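Local coordinates for GDP-6-deoxy-D-mannose reductase (Pseudomonas aeruginosa, PDB 6X3B), which probably reduces GDP-4-dehydro-6-deoxy-D-mannose to GDP-rhamnose with NADPH, a step toward the O-antigen of the bacterial lipopolysaccharide, at residues A[70-79]-A[111-122]; A[196-206]-A[313-321]. One frame throughout, in Å; residues are numbered along the deposited sequence.

Contact 1 of 2, residues A[70-79]-A[111-122]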
loop_
_atom_site.group_PDB
_atom_site.type_symbol
_atom_site.label_atom_id
_atom_site.label_comp_id
_atom_site.label_asym_id
_atom_site.label_seq_id
_atom_site.Cartn_x
_atom_site.Cartn_y
_atom_site.Cartn_z
ATOM N N TRP A 70 15.223 10.846 -21.381
ATOM C CA TRP A 70 14.622 12.180 -21.465
ATOM C C TRP A 70 15.660 13.202 -21.925
ATOM O O TRP A 70 16.101 14.056 -21.145
ATOM C CB TRP A 70 13.998 12.586 -20.124
ATOM C CG TRP A 70 13.093 11.498 -19.594
ATOM C CD1 TRP A 70 11.884 11.123 -20.092
ATOM C CD2 TRP A 70 13.383 10.601 -18.517
ATOM N NE1 TRP A 70 11.378 10.054 -19.364
ATOM C CE2 TRP A 70 12.283 9.721 -18.394
ATOM C CE3 TRP A 70 14.447 10.484 -17.621
ATOM C CZ2 TRP A 70 12.225 8.725 -17.410
ATOM C CZ3 TRP A 70 14.400 9.487 -16.654
ATOM C CH2 TRP A 70 13.295 8.628 -16.552
ATOM N N PRO A 71 16.048 13.161 -23.205
ATOM C CA PRO A 71 16.863 14.271 -23.745
ATOM C C PRO A 71 16.214 15.629 -23.508
ATOM O O PRO A 71 16.875 16.560 -23.013
ATOM C CB PRO A 71 16.989 13.921 -25.239
ATOM C CG PRO A 71 15.947 12.870 -25.508
ATOM C CD PRO A 71 15.774 12.124 -24.214
ATOM N N GLU A 72 14.924 15.762 -23.809
ATOM C CA GLU A 72 14.127 16.873 -23.296
ATOM C C GLU A 72 13.360 16.428 -22.051
ATOM O O GLU A 72 12.772 15.342 -22.033
ATOM C CB GLU A 72 13.147 17.395 -24.347
ATOM C CG GLU A 72 13.794 17.718 -25.705
ATOM C CD GLU A 72 12.865 18.502 -26.626
ATOM O OE1 GLU A 72 11.622 18.381 -26.493
ATOM O OE2 GLU A 72 13.381 19.250 -27.482
ATOM N N LEU A 73 13.344 17.293 -21.024
ATOM C CA LEU A 73 12.736 16.953 -19.728
ATOM C C LEU A 73 11.213 17.010 -19.815
ATOM O O LEU A 73 10.663 17.996 -20.312
ATOM C CB LEU A 73 13.222 17.914 -18.660
ATOM C CG LEU A 73 12.770 17.622 -17.229
ATOM C CD1 LEU A 73 13.575 16.471 -16.680
ATOM C CD2 LEU A 73 12.926 18.870 -16.341
ATOM N N PRO A 74 10.499 15.987 -19.355
ATOM C CA PRO A 74 9.035 16.086 -19.337
ATOM C C PRO A 74 8.559 17.052 -18.258
ATOM O O PRO A 74 9.154 17.162 -17.184
ATOM C CB PRO A 74 8.575 14.651 -19.052
ATOM C CG PRO A 74 9.746 13.986 -18.396
ATOM C CD PRO A 74 10.990 14.660 -18.929
ATOM N N ASP A 75 7.491 17.783 -18.581
ATOM C CA ASP A 75 6.734 18.535 -17.588
ATOM C C ASP A 75 5.773 17.641 -16.829
ATOM O O ASP A 75 5.351 17.979 -15.714
ATOM C CB ASP A 75 5.935 19.635 -18.272
ATOM C CG ASP A 75 6.825 20.624 -18.944
ATOM O OD1 ASP A 75 7.589 21.265 -18.209
ATOM O OD2 ASP A 75 6.799 20.708 -20.188
ATOM N N ALA A 76 5.378 16.539 -17.452
ATOM C CA ALA A 76 4.409 15.631 -16.856
ATOM C C ALA A 76 4.713 14.222 -17.328
ATOM O O ALA A 76 5.227 14.014 -18.425
ATOM C CB ALA A 76 2.968 16.005 -17.237
ATOM N N VAL A 77 4.368 13.259 -16.488
ATOM C CA VAL A 77 4.564 11.847 -16.762
ATOM C C VAL A 77 3.250 11.147 -16.464
ATOM O O VAL A 77 2.620 11.434 -15.444
ATOM C CB VAL A 77 5.710 11.277 -15.905
ATOM C CG1 VAL A 77 5.852 9.770 -16.111
ATOM C CG2 VAL A 77 7.018 11.991 -16.271
ATOM N N ILE A 78 2.807 10.276 -17.370
ATOM C CA ILE A 78 1.723 9.335 -17.096
ATOM C C ILE A 78 2.341 7.952 -17.077
ATOM O O ILE A 78 2.983 7.537 -18.054
ATOM C CB ILE A 78 0.590 9.408 -18.126
ATOM C CG1 ILE A 78 -0.018 10.808 -18.170
ATOM C CG2 ILE A 78 -0.520 8.380 -17.770
ATOM C CD1 ILE A 78 -1.124 10.905 -19.177
ATOM N N HIS A 79 2.185 7.250 -15.959
ATOM C CA HIS A 79 2.857 5.981 -15.750
ATOM C C HIS A 79 1.795 4.896 -15.892
ATOM O O HIS A 79 1.009 4.665 -14.971
ATOM C CB HIS A 79 3.546 5.957 -14.379
ATOM C CG HIS A 79 4.189 4.645 -14.040
ATOM N ND1 HIS A 79 4.827 3.855 -14.980
ATOM C CD2 HIS A 79 4.277 3.977 -12.863
ATOM C CE1 HIS A 79 5.292 2.767 -14.388
ATOM N NE2 HIS A 79 4.971 2.812 -13.103
ATOM N N LEU A 111 13.797 9.729 -12.902
ATOM C CA LEU A 111 13.268 11.072 -13.141
ATOM C C LEU A 111 13.913 12.083 -12.199
ATOM O O LEU A 111 14.318 13.180 -12.618
ATOM C CB LEU A 111 11.743 11.072 -12.970
ATOM C CG LEU A 111 10.923 10.460 -14.122
ATOM C CD1 LEU A 111 9.500 10.116 -13.701
ATOM C CD2 LEU A 111 10.904 11.386 -15.341
ATOM N N LYS A 112 14.025 11.724 -10.918
ATOM C CA LYS A 112 14.639 12.615 -9.941
ATOM C C LYS A 112 16.073 12.944 -10.331
ATOM O O LYS A 112 16.477 14.119 -10.342
ATOM C CB LYS A 112 14.589 11.974 -8.546
ATOM C CG LYS A 112 15.168 12.909 -7.451
ATOM C CD LYS A 112 15.043 12.312 -6.033
ATOM C CE LYS A 112 15.784 13.192 -5.016
ATOM N NZ LYS A 112 15.743 12.612 -3.638
ATOM N N ALA A 113 16.860 11.916 -10.679
ATOM C CA ALA A 113 18.262 12.148 -11.016
ATOM C C ALA A 113 18.401 13.042 -12.241
ATOM O O ALA A 113 19.371 13.803 -12.345
ATOM C CB ALA A 113 18.981 10.819 -11.254
ATOM N N ARG A 114 17.457 12.949 -13.179
ATOM C CA ARG A 114 17.499 13.758 -14.391
ATOM C C ARG A 114 17.105 15.217 -14.139
ATOM O O ARG A 114 17.436 16.095 -14.948
ATOM C CB ARG A 114 16.589 13.126 -15.442
ATOM C CG ARG A 114 16.296 13.993 -16.679
ATOM C CD ARG A 114 17.503 14.155 -17.598
ATOM N NE ARG A 114 17.138 14.920 -18.791
ATOM C CZ ARG A 114 17.021 16.248 -18.804
ATOM N NH1 ARG A 114 17.250 16.949 -17.697
ATOM N NH2 ARG A 114 16.664 16.878 -19.914
ATOM N N GLY A 115 16.439 15.503 -13.030
ATOM C CA GLY A 115 16.010 16.852 -12.699
ATOM C C GLY A 115 14.521 17.071 -12.792
ATOM O O GLY A 115 14.064 18.215 -12.648
ATOM N N PHE A 116 13.750 16.014 -13.029
ATOM C CA PHE A 116 12.300 16.126 -13.060
ATOM C C PHE A 116 11.788 16.695 -11.743
ATOM O O PHE A 116 12.305 16.382 -10.669
ATOM C CB PHE A 116 11.675 14.746 -13.316
ATOM C CG PHE A 116 10.171 14.757 -13.413
ATOM C CD1 PHE A 116 9.542 15.218 -14.561
ATOM C CD2 PHE A 116 9.381 14.271 -12.365
ATOM C CE1 PHE A 116 8.148 15.214 -14.670
ATOM C CE2 PHE A 116 7.984 14.261 -12.471
ATOM C CZ PHE A 116 7.367 14.727 -13.613
ATOM N N SER A 117 10.775 17.557 -11.836
ATOM C CA SER A 117 10.048 18.001 -10.652
ATOM C C SER A 117 8.631 18.411 -11.018
ATOM O O SER A 117 8.016 19.213 -10.307
ATOM C CB SER A 117 10.780 19.155 -9.937
ATOM O OG SER A 117 10.865 20.292 -10.779
ATOM N N GLY A 118 8.091 17.852 -12.106
ATOM C CA GLY A 118 6.764 18.184 -12.604
ATOM C C GLY A 118 5.647 17.282 -12.102
ATOM O O GLY A 118 5.642 16.827 -10.954
ATOM N N THR A 119 4.663 17.049 -12.966
ATOM C CA THR A 119 3.459 16.321 -12.585
ATOM C C THR A 119 3.618 14.834 -12.898
ATOM O O THR A 119 4.021 14.454 -13.999
ATOM C CB THR A 119 2.242 16.908 -13.300
ATOM O OG1 THR A 119 2.016 18.239 -12.805
ATOM C CG2 THR A 119 0.995 16.066 -13.028
ATOM N N PHE A 120 3.329 13.996 -11.917
ATOM C CA PHE A 120 3.422 12.552 -12.072
ATOM C C PHE A 120 2.038 11.969 -11.826
ATOM O O PHE A 120 1.558 11.979 -10.691
ATOM C CB PHE A 120 4.434 11.954 -11.094
ATOM C CG PHE A 120 4.775 10.515 -11.384
ATOM C CD1 PHE A 120 3.953 9.493 -10.937
ATOM C CD2 PHE A 120 5.921 10.199 -12.099
ATOM C CE1 PHE A 120 4.267 8.146 -11.203
ATOM C CE2 PHE A 120 6.257 8.853 -12.365
ATOM C CZ PHE A 120 5.432 7.841 -11.936
ATOM N N LEU A 121 1.406 11.439 -12.874
ATOM C CA LEU A 121 0.098 10.817 -12.734
ATOM C C LEU A 121 0.294 9.298 -12.731
ATOM O O LEU A 121 0.667 8.706 -13.752
ATOM C CB LEU A 121 -0.840 11.266 -13.851
ATOM C CG LEU A 121 -2.134 10.455 -13.991
ATOM C CD1 LEU A 121 -2.992 10.551 -12.704
ATOM C CD2 LEU A 121 -2.930 10.920 -15.214
ATOM N N TYR A 122 0.061 8.680 -11.576
ATOM C CA TYR A 122 0.175 7.241 -11.428
ATOM C C TYR A 122 -1.171 6.613 -11.758
ATOM O O TYR A 122 -2.204 7.048 -11.241
ATOM C CB TYR A 122 0.596 6.854 -10.010
ATOM C CG TYR A 122 0.602 5.371 -9.877
ATOM C CD1 TYR A 122 1.555 4.621 -10.550
ATOM C CD2 TYR A 122 -0.401 4.705 -9.174
ATOM C CE1 TYR A 122 1.559 3.236 -10.477
ATOM C CE2 TYR A 122 -0.409 3.322 -9.091
ATOM C CZ TYR A 122 0.571 2.597 -9.762
ATOM O OH TYR A 122 0.583 1.219 -9.695
HETATM O O HOH W 1 9.769 18.466 -14.487
#

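Contact 2 of 2, residues A[196-206]-A[313-321]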
loop_
_atom_site.group_PDB
_atom_site.type_symbol
_atom_site.label_atom_id
_atom_site.label_comp_id
_atom_site.label_asym_id
_atom_site.label_seq_id
_atom_site.Cartn_x
_atom_site.Cartn_y
_atom_site.Cartn_z
ATOM N N ALA A 196 -17.003 -10.056 -27.918
ATOM C CA ALA A 196 -16.917 -9.347 -29.192
ATOM C C ALA A 196 -16.095 -10.137 -30.201
ATOM O O ALA A 196 -16.492 -10.277 -31.366
ATOM C CB ALA A 196 -16.319 -7.957 -28.993
ATOM N N ARG A 197 -14.934 -10.645 -29.781
ATOM C CA ARG A 197 -14.112 -11.428 -30.698
ATOM C C ARG A 197 -14.905 -12.603 -31.258
ATOM O O ARG A 197 -14.948 -12.812 -32.475
ATOM C CB ARG A 197 -12.839 -11.913 -29.999
ATOM C CG ARG A 197 -11.882 -12.671 -30.921
ATOM C CD ARG A 197 -10.753 -13.330 -30.135
ATOM N NE ARG A 197 -11.288 -14.155 -29.062
ATOM C CZ ARG A 197 -11.668 -15.422 -29.211
ATOM N NH1 ARG A 197 -11.554 -16.012 -30.395
ATOM N NH2 ARG A 197 -12.160 -16.096 -28.176
ATOM N N GLN A 198 -15.592 -13.345 -30.384
ATOM C CA GLN A 198 -16.329 -14.521 -30.828
ATOM C C GLN A 198 -17.491 -14.153 -31.743
ATOM O O GLN A 198 -17.796 -14.881 -32.691
ATOM C CB GLN A 198 -16.820 -15.301 -29.617
ATOM C CG GLN A 198 -15.696 -16.037 -28.913
ATOM C CD GLN A 198 -16.204 -16.925 -27.801
ATOM O OE1 GLN A 198 -16.750 -17.999 -28.051
ATOM N NE2 GLN A 198 -16.050 -16.466 -26.561
ATOM N N ILE A 199 -18.175 -13.050 -31.457
ATOM C CA ILE A 199 -19.311 -12.662 -32.283
ATOM C C ILE A 199 -18.843 -12.230 -33.669
ATOM O O ILE A 199 -19.491 -12.536 -34.677
ATOM C CB ILE A 199 -20.117 -11.566 -31.570
ATOM C CG1 ILE A 199 -20.876 -12.172 -30.391
ATOM C CG2 ILE A 199 -21.053 -10.883 -32.539
ATOM C CD1 ILE A 199 -21.526 -11.168 -29.504
ATOM N N ALA A 200 -17.708 -11.527 -33.750
ATOM C CA ALA A 200 -17.153 -11.203 -35.059
ATOM C C ALA A 200 -16.806 -12.464 -35.842
ATOM O O ALA A 200 -16.929 -12.487 -37.074
ATOM C CB ALA A 200 -15.917 -10.317 -34.916
ATOM N N ARG A 201 -16.370 -13.520 -35.149
ATOM C CA ARG A 201 -16.120 -14.791 -35.825
ATOM C C ARG A 201 -17.420 -15.416 -36.316
ATOM O O ARG A 201 -17.460 -15.999 -37.409
ATOM C CB ARG A 201 -15.365 -15.744 -34.896
ATOM C CG ARG A 201 -13.923 -15.304 -34.644
ATOM C CD ARG A 201 -13.229 -16.101 -33.545
ATOM N NE ARG A 201 -13.343 -17.536 -33.756
ATOM C CZ ARG A 201 -12.530 -18.236 -34.540
ATOM N NH1 ARG A 201 -11.540 -17.626 -35.192
ATOM N NH2 ARG A 201 -12.709 -19.541 -34.672
ATOM N N MET A 202 -18.497 -15.287 -35.541
ATOM C CA MET A 202 -19.793 -15.771 -36.006
ATOM C C MET A 202 -20.248 -15.035 -37.266
ATOM O O MET A 202 -20.783 -15.654 -38.193
ATOM C CB MET A 202 -20.838 -15.619 -34.908
ATOM C CG MET A 202 -20.508 -16.304 -33.616
ATOM S SD MET A 202 -21.757 -15.839 -32.406
ATOM C CE MET A 202 -21.028 -16.559 -30.929
ATOM N N LYS A 203 -20.062 -13.710 -37.312
ATOM C CA LYS A 203 -20.447 -12.946 -38.497
ATOM C C LYS A 203 -19.802 -13.518 -39.753
ATOM O O LYS A 203 -20.402 -13.511 -40.833
ATOM C CB LYS A 203 -20.035 -11.481 -38.348
ATOM C CG LYS A 203 -20.880 -10.646 -37.387
ATOM C CD LYS A 203 -20.375 -9.199 -37.368
ATOM C CE LYS A 203 -20.615 -8.505 -38.703
ATOM N NZ LYS A 203 -22.075 -8.308 -38.939
ATOM N N GLN A 204 -18.561 -13.983 -39.638
ATOM C CA GLN A 204 -17.813 -14.480 -40.779
ATOM C C GLN A 204 -17.881 -15.990 -40.910
ATOM O O GLN A 204 -17.093 -16.572 -41.664
ATOM C CB GLN A 204 -16.364 -14.027 -40.679
ATOM C CG GLN A 204 -16.235 -12.566 -40.353
ATOM C CD GLN A 204 -15.105 -11.924 -41.105
ATOM O OE1 GLN A 204 -14.754 -12.358 -42.208
ATOM N NE2 GLN A 204 -14.524 -10.881 -40.523
ATOM N N GLY A 205 -18.795 -16.633 -40.193
ATOM C CA GLY A 205 -18.944 -18.075 -40.274
ATOM C C GLY A 205 -17.761 -18.876 -39.782
ATOM O O GLY A 205 -17.582 -20.019 -40.210
ATOM N N LEU A 206 -16.944 -18.309 -38.890
ATOM C CA LEU A 206 -15.773 -19.003 -38.367
ATOM C C LEU A 206 -16.052 -19.770 -37.082
ATOM O O LEU A 206 -15.177 -20.514 -36.630
ATOM C CB LEU A 206 -14.629 -18.012 -38.129
ATOM C CG LEU A 206 -14.062 -17.396 -39.407
ATOM C CD1 LEU A 206 -12.989 -16.378 -39.092
ATOM C CD2 LEU A 206 -13.514 -18.489 -40.298
ATOM N N ILE A 313 -15.387 -2.100 -30.830
ATOM C CA ILE A 313 -14.612 -3.328 -30.641
ATOM C C ILE A 313 -15.043 -4.419 -31.624
ATOM O O ILE A 313 -14.215 -5.241 -32.037
ATOM C CB ILE A 313 -14.651 -3.838 -29.181
ATOM C CG1 ILE A 313 -16.063 -4.204 -28.724
ATOM C CG2 ILE A 313 -14.015 -2.827 -28.243
ATOM C CD1 ILE A 313 -16.088 -4.877 -27.332
ATOM N N LEU A 314 -16.319 -4.453 -32.027
ATOM C CA LEU A 314 -16.731 -5.419 -33.047
ATOM C C LEU A 314 -16.077 -5.113 -34.388
ATOM O O LEU A 314 -15.578 -6.020 -35.065
ATOM C CB LEU A 314 -18.249 -5.443 -33.199
ATOM C CG LEU A 314 -19.052 -6.223 -32.171
ATOM C CD1 LEU A 314 -20.525 -5.834 -32.321
ATOM C CD2 LEU A 314 -18.859 -7.754 -32.309
ATOM N N SER A 315 -16.062 -3.833 -34.781
ATOM C CA SER A 315 -15.453 -3.437 -36.048
ATOM C C SER A 315 -13.974 -3.766 -36.077
ATOM O O SER A 315 -13.444 -4.191 -37.110
ATOM C CB SER A 315 -15.633 -1.933 -36.296
ATOM O OG SER A 315 -16.992 -1.565 -36.210
ATOM N N ASP A 316 -13.278 -3.523 -34.968
ATOM C CA ASP A 316 -11.863 -3.852 -34.925
ATOM C C ASP A 316 -11.647 -5.338 -35.165
ATOM O O ASP A 316 -10.755 -5.731 -35.925
ATOM C CB ASP A 316 -11.260 -3.442 -33.587
ATOM C CG ASP A 316 -9.777 -3.733 -33.520
ATOM O OD1 ASP A 316 -9.017 -3.071 -34.268
ATOM O OD2 ASP A 316 -9.382 -4.626 -32.739
ATOM N N TRP A 317 -12.488 -6.164 -34.543
ATOM C CA TRP A 317 -12.365 -7.639 -34.674
ATOM C C TRP A 317 -12.657 -8.107 -36.105
ATOM O O TRP A 317 -11.973 -9.029 -36.566
ATOM C CB TRP A 317 -13.249 -8.338 -33.640
ATOM C CG TRP A 317 -12.518 -8.562 -32.354
ATOM C CD1 TRP A 317 -12.857 -8.102 -31.116
ATOM C CD2 TRP A 317 -11.288 -9.286 -32.192
ATOM N NE1 TRP A 317 -11.929 -8.502 -30.193
ATOM C CE2 TRP A 317 -10.957 -9.232 -30.824
ATOM C CE3 TRP A 317 -10.445 -9.980 -33.065
ATOM C CZ2 TRP A 317 -9.817 -9.846 -30.312
ATOM C CZ3 TRP A 317 -9.318 -10.585 -32.557
ATOM C CH2 TRP A 317 -9.012 -10.517 -31.200
ATOM N N GLU A 318 -13.606 -7.472 -36.792
ATOM C CA GLU A 318 -13.958 -7.892 -38.175
ATOM C C GLU A 318 -12.714 -7.898 -39.072
ATOM O O GLU A 318 -12.534 -8.879 -39.810
ATOM C CB GLU A 318 -15.026 -6.977 -38.771
ATOM C CG GLU A 318 -14.995 -6.947 -40.287
ATOM C CD GLU A 318 -16.142 -6.207 -40.948
ATOM O OE1 GLU A 318 -17.287 -6.674 -40.842
ATOM O OE2 GLU A 318 -15.882 -5.169 -41.571
ATOM N N SER A 319 -11.882 -6.855 -38.994
ATOM C CA SER A 319 -10.678 -6.734 -39.860
ATOM C C SER A 319 -9.529 -7.640 -39.395
ATOM O O SER A 319 -8.575 -7.800 -40.173
ATOM C CB SER A 319 -10.224 -5.299 -39.959
ATOM O OG SER A 319 -10.228 -4.679 -38.682
ATOM N N ARG A 320 -9.652 -8.232 -38.205
ATOM C CA ARG A 320 -8.571 -9.085 -37.650
ATOM C C ARG A 320 -8.923 -10.573 -37.766
ATOM O O ARG A 320 -8.002 -11.371 -38.008
ATOM C CB ARG A 320 -8.266 -8.669 -36.209
ATOM C CG ARG A 320 -7.586 -7.312 -36.099
ATOM C CD ARG A 320 -7.655 -6.764 -34.689
ATOM N NE ARG A 320 -7.043 -7.679 -33.744
ATOM C CZ ARG A 320 -7.179 -7.606 -32.429
ATOM N NH1 ARG A 320 -7.916 -6.651 -31.893
ATOM N NH2 ARG A 320 -6.578 -8.489 -31.655
ATOM N N VAL A 321 -10.195 -10.937 -37.586
ATOM C CA VAL A 321 -10.589 -12.375 -37.694
ATOM C C VAL A 321 -10.702 -12.743 -39.178
ATOM O O VAL A 321 -9.733 -13.329 -39.695
ATOM C CB VAL A 321 -11.898 -12.674 -36.940
ATOM C CG1 VAL A 321 -11.890 -12.095 -35.536
ATOM C CG2 VAL A 321 -13.114 -12.199 -37.713
#

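Contact 1 of 2, residues A[70-79]-A[111-122]
The indole of W70 receives L111 over one face: CD2 of the leucine sits 3.7 Å from the centroid of the six-membered ring in a CH-pi contact. The guanidinium of R114 has L73 CD1 over one face and W70 O at its edge. Its NE gives W70 O a bond of 2.7 Å, to which NH2 adds a weak one, and NH2 also reaches P71 O from above the carbonyl plane. The arginine leaves with CG anti to the backbone N and bends at chi2 (71°), which brings NE and NH2 to these two successive carbonyls. G118 N, of the same segment, stands 3.4 Å above the centre of one face of the F116 ring; P74 O lies at its edge, 3.3 Å from CD1, and V77 CG2 packs obliquely. Beyond it the strands run parallel, 12° apart, and four backbone bonds alternate between them, from T119 N to D75 O through to H79 N to L121 O. Y122 CD1, on the ring edge, lies 3.6 Å from H79 CD2. In this Rossmann-type beta-alpha-beta crossover, helix 93-114 ends in a Schellman motif at G115 and leads into strand 119-123; strand 23-28 flanks strand 76-79 on its other side, and helix 150-169 packs against F120 and Y122.

Contact 2 of 2, residues A[196-206]-A[313-321]
With CG anti to the backbone N (chi1 -176°) and chi2 also extended, the side chain of R197 is laid across the indole of W317, and the bend at chi3 (53°) comes only after CD has passed over the ring. This is a helix-helix crossing, in which segments 196-203 and 313-320, of helices 191-203 and 306-320, cross at -55° with their axes 8.6 Å apart at closest approach. The closeness is consistent with the small side chains at the crossing. A196 and A200, one turn apart, both point toward the partner helix; A196 CB meets I313 CD1 at 3.5 Å, and A200 CB meets W317 CB at 3.6 Å. L314 slips its CD2 in beside I199 CG2, and L262 of helix 255-266 touches both side chains.

The aromatic centre is a sandwich of aliphatic chain, indole and guanidinium. Over one face lies R197 CG; over the opposite face lies R320 NH1, 3.9 Å above the plane. R320 is also held by a salt bridge from NH1 to D316 OD2 of 2.6 Å, the carboxylate oxygen lying in the guanidinium plane, whereas the charged end of R197 continues past the ring to a salt bridge with D188. At the last modelled residue, V321 packs CG1 against R201 CG at 3.9 Å and CG2 against Q204; helix 191-203 ends there in a Schellman motif with G205. Within the sandwich, R197 CG stands 3.4 Å from the centroid of the indole's six-membered ring, only 4° off its normal.

Overall arrangement
The two contacts lie on opposite sides of the chain's centre, their own centres about 40 Å apart, and share no helix or strand. Contact 1 is mostly buried and belongs to the nucleotide-binding sheet, with the side chain of Y122 about 6 Å from the bound NADPH; contact 2 is partly buried, farther from the cofactor, and joins helix 191-203 to helix 306-320, the last of the model. Chemistry follows place. Parallel strands are joined by regular backbone bonds, with an arginine gripping carbonyls at the outer end, whereas each helix spends its backbone bonds within itself, and the two meet through apolar contacts and an indole face. In both, an aliphatic group rests on a tryptophan.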